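Local atomic coordinates of putative hydrolase (Chloroflexus aurantiacus J-10-fl, PDB entry 3CMN), a protein that is of unconfirmed function but is probably a zincin-like metallopeptidase, a largely helical putative hydrolase crystallised here without bound metal. Residues A[189-194]-A[262-267]. Numbering follows the deposited sequence.
Sequences AFEFEA and SLIEGY
Glu-191 and Phe-192 reach from the C-terminal part of helix 174-193 to Ile-264 on helix 248-279. The carboxylate of Glu-191 meets backbone oxygen: its OE1 lies 2.4 Å from Ile-264 O, a separation so short that it is doubtful. Two aliphatic carbons also border OE1, Ile-264 CG2 at 3.7 Å and Tyr-267 CB at 3.8 Å. Beside it, Phe-192 CZ packs 3.7 Å from Ile-264 CD1. The methyl comes at the ring obliquely, and the two side chains cross nearly at right angles. Ile-264 CG2 lies between the two partners, with Phe-192 CE1 at 3.9 Å.

The Glu-191 chain is extended beyond CG (chi2 -180°), which carries its carboxylate across the gap. The helix segments run roughly antiparallel, at 143°, with axes 10.6 Å apart. Trp-340 touches Glu-191 and meets the Tyr-267 ring edge-to-face. The Phe-192 ring also meets that of Tyr-142, the planes about 20° apart.

The Glu-191 side chain also touches residues of an HExxH pattern (His-184, Glu-185, His-188), consistent with a zincin site, though no metal is bound to it here. The contact is buried, joining helix 174-193, which carries this HExxH sequence, to helix 248-279, with helices 41-63 and 319-331 packed around the pair.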
ATOM      1  N   ALA A 189      -5.374   6.030   0.072  1.00 29.75           N
ATOM      2  CA  ALA A 189      -6.810   5.839   0.212  1.00 29.35           C
ATOM      3  C   ALA A 189      -7.475   6.467  -1.008  1.00 31.12           C
ATOM      4  O   ALA A 189      -8.445   5.931  -1.560  1.00 30.66           O
ATOM      5  CB  ALA A 189      -7.303   6.497   1.477  1.00 28.87           C
ATOM      6  N   PHE A 190      -6.943   7.615  -1.416  1.00 31.69           N
ATOM      7  CA  PHE A 190      -7.448   8.322  -2.582  1.00 31.94           C
ATOM      8  C   PHE A 190      -7.166   7.493  -3.845  1.00 33.32           C
ATOM      9  O   PHE A 190      -8.059   7.251  -4.646  1.00 33.63           O
ATOM     10  CB  PHE A 190      -6.772   9.699  -2.707  1.00 31.87           C
ATOM     11  CG  PHE A 190      -7.520  10.823  -2.019  1.00 33.26           C
ATOM     12  CD1 PHE A 190      -7.514  10.944  -0.629  1.00 31.43           C
ATOM     13  CD2 PHE A 190      -8.248  11.749  -2.769  1.00 33.81           C
ATOM     14  CE1 PHE A 190      -8.223  11.961   0.006  1.00 32.89           C
ATOM     15  CE2 PHE A 190      -8.969  12.784  -2.141  1.00 34.76           C
ATOM     16  CZ  PHE A 190      -8.957  12.888  -0.752  1.00 33.97           C
ATOM     17  N   GLU A 191      -5.919   7.053  -4.004  1.00 34.04           N
ATOM     18  CA  GLU A 191      -5.515   6.271  -5.166  1.00 34.13           C
ATOM     19  C   GLU A 191      -6.341   4.995  -5.320  1.00 35.39           C
ATOM     20  O   GLU A 191      -6.631   4.569  -6.439  1.00 35.21           O
ATOM     21  CB  GLU A 191      -4.033   5.910  -5.082  1.00 34.93           C
ATOM     22  CG  GLU A 191      -3.096   7.105  -4.989  1.00 37.41           C
ATOM     23  CD  GLU A 191      -1.639   6.689  -4.917  1.00 38.44           C
ATOM     24  OE1 GLU A 191      -1.054   6.365  -5.968  1.00 38.65           O
ATOM     25  OE2 GLU A 191      -1.084   6.671  -3.799  1.00 41.30           O
ATOM     26  N   PHE A 192      -6.727   4.393  -4.199  1.00 36.10           N
ATOM     27  CA  PHE A 192      -7.518   3.169  -4.233  1.00 36.21           C
ATOM     28  C   PHE A 192      -9.018   3.373  -4.233  1.00 36.31           C
ATOM     29  O   PHE A 192      -9.754   2.482  -4.660  1.00 37.76           O
ATOM     30  CB  PHE A 192      -7.173   2.250  -3.051  1.00 35.96           C
ATOM     31  CG  PHE A 192      -5.927   1.435  -3.255  1.00 35.64           C
ATOM     32  CD1 PHE A 192      -4.704   1.882  -2.781  1.00 34.92           C
ATOM     33  CD2 PHE A 192      -5.977   0.232  -3.951  1.00 37.08           C
ATOM     34  CE1 PHE A 192      -3.548   1.154  -2.992  1.00 33.02           C
ATOM     35  CE2 PHE A 192      -4.817  -0.513  -4.170  1.00 37.19           C
ATOM     36  CZ  PHE A 192      -3.600  -0.047  -3.687  1.00 34.46           C
ATOM     37  N   GLU A 193      -9.479   4.529  -3.765  1.00 36.70           N
ATOM     38  CA  GLU A 193     -10.914   4.772  -3.675  1.00 38.10           C
ATOM     39  C   GLU A 193     -11.486   5.971  -4.422  1.00 37.11           C
ATOM     40  O   GLU A 193     -12.678   5.994  -4.710  1.00 36.96           O
ATOM     41  CB  GLU A 193     -11.308   4.851  -2.196  1.00 41.88           C
ATOM     42  CG  GLU A 193     -10.831   3.640  -1.396  1.00 48.31           C
ATOM     43  CD  GLU A 193     -10.878   3.857   0.109  1.00 52.64           C
ATOM     44  OE1 GLU A 193     -10.302   4.860   0.576  1.00 54.59           O
ATOM     45  OE2 GLU A 193     -11.482   3.027   0.825  1.00 55.07           O
ATOM     46  N   ALA A 194     -10.663   6.965  -4.737  1.00 37.42           N
ATOM     47  CA  ALA A 194     -11.164   8.144  -5.444  1.00 37.53           C
ATOM     48  C   ALA A 194     -11.513   7.829  -6.908  1.00 37.13           C
ATOM     49  O   ALA A 194     -12.287   8.547  -7.530  1.00 37.74           O
ATOM     50  CB  ALA A 194     -10.137   9.281  -5.364  1.00 36.28           C
ATOM     51  N   SER A 262       3.382  -0.032  -9.324  1.00 36.49           N
ATOM     52  CA  SER A 262       4.420   0.973  -9.521  1.00 37.20           C
ATOM     53  C   SER A 262       3.867   2.403  -9.611  1.00 37.07           C
ATOM     54  O   SER A 262       4.377   3.323  -8.965  1.00 37.53           O
ATOM     55  CB  SER A 262       5.207   0.654 -10.779  1.00 37.89           C
ATOM     56  OG  SER A 262       6.210   1.629 -10.980  1.00 43.19           O
ATOM     57  N   LEU A 263       2.824   2.590 -10.411  1.00 35.83           N
ATOM     58  CA  LEU A 263       2.212   3.905 -10.556  1.00 33.99           C
ATOM     59  C   LEU A 263       1.606   4.368  -9.226  1.00 33.64           C
ATOM     60  O   LEU A 263       1.738   5.529  -8.828  1.00 32.42           O
ATOM     61  CB  LEU A 263       1.112   3.858 -11.616  1.00 34.20           C
ATOM     62  CG  LEU A 263       0.421   5.212 -11.718  1.00 34.57           C
ATOM     63  CD1 LEU A 263       1.245   6.102 -12.622  1.00 35.36           C
ATOM     64  CD2 LEU A 263      -0.981   5.059 -12.239  1.00 37.21           C
ATOM     65  N   ILE A 264       0.911   3.455  -8.558  1.00 32.81           N
ATOM     66  CA  ILE A 264       0.307   3.772  -7.279  1.00 35.00           C
ATOM     67  C   ILE A 264       1.374   4.316  -6.307  1.00 36.87           C
ATOM     68  O   ILE A 264       1.128   5.316  -5.623  1.00 37.88           O
ATOM     69  CB  ILE A 264      -0.402   2.519  -6.694  1.00 35.03           C
ATOM     70  CG1 ILE A 264      -1.694   2.260  -7.489  1.00 34.05           C
ATOM     71  CG2 ILE A 264      -0.694   2.710  -5.218  1.00 33.67           C
ATOM     72  CD1 ILE A 264      -2.525   1.104  -6.986  1.00 31.46           C
ATOM     73  N   GLU A 265       2.550   3.678  -6.262  1.00 37.19           N
ATOM     74  CA  GLU A 265       3.634   4.119  -5.377  1.00 39.18           C
ATOM     75  C   GLU A 265       4.271   5.414  -5.865  1.00 37.95           C
ATOM     76  O   GLU A 265       4.463   6.351  -5.088  1.00 38.38           O
ATOM     77  CB  GLU A 265       4.725   3.047  -5.254  1.00 42.28           C
ATOM     78  CG  GLU A 265       4.289   1.796  -4.504  1.00 46.68           C
ATOM     79  CD  GLU A 265       3.793   2.101  -3.100  1.00 49.37           C
ATOM     80  OE1 GLU A 265       4.577   2.671  -2.308  1.00 50.23           O
ATOM     81  OE2 GLU A 265       2.622   1.774  -2.794  1.00 49.95           O
ATOM     82  N   GLY A 266       4.588   5.453  -7.156  1.00 36.92           N
ATOM     83  CA  GLY A 266       5.196   6.630  -7.748  1.00 35.39           C
ATOM     84  C   GLY A 266       4.300   7.853  -7.708  1.00 35.45           C
ATOM     85  O   GLY A 266       4.750   8.952  -7.383  1.00 35.51           O
ATOM     86  N   TYR A 267       3.027   7.678  -8.031  1.00 36.41           N
ATOM     87  CA  TYR A 267       2.113   8.807  -8.002  1.00 36.14           C
ATOM     88  C   TYR A 267       1.924   9.228  -6.551  1.00 37.33           C
ATOM     89  O   TYR A 267       1.819  10.416  -6.246  1.00 37.41           O
ATOM     90  CB  TYR A 267       0.756   8.433  -8.595  1.00 36.32           C
ATOM     91  CG  TYR A 267       0.080   9.609  -9.254  1.00 35.44           C
ATOM     92  CD1 TYR A 267       0.158   9.788 -10.635  1.00 35.10           C
ATOM     93  CD2 TYR A 267      -0.604  10.565  -8.501  1.00 34.61           C
ATOM     94  CE1 TYR A 267      -0.425  10.881 -11.258  1.00 36.20           C
ATOM     95  CE2 TYR A 267      -1.195  11.673  -9.114  1.00 35.73           C
ATOM     96  CZ  TYR A 267      -1.099  11.825 -10.505  1.00 36.80           C
ATOM     97  OH  TYR A 267      -1.668  12.911 -11.156  1.00 36.68           O
TER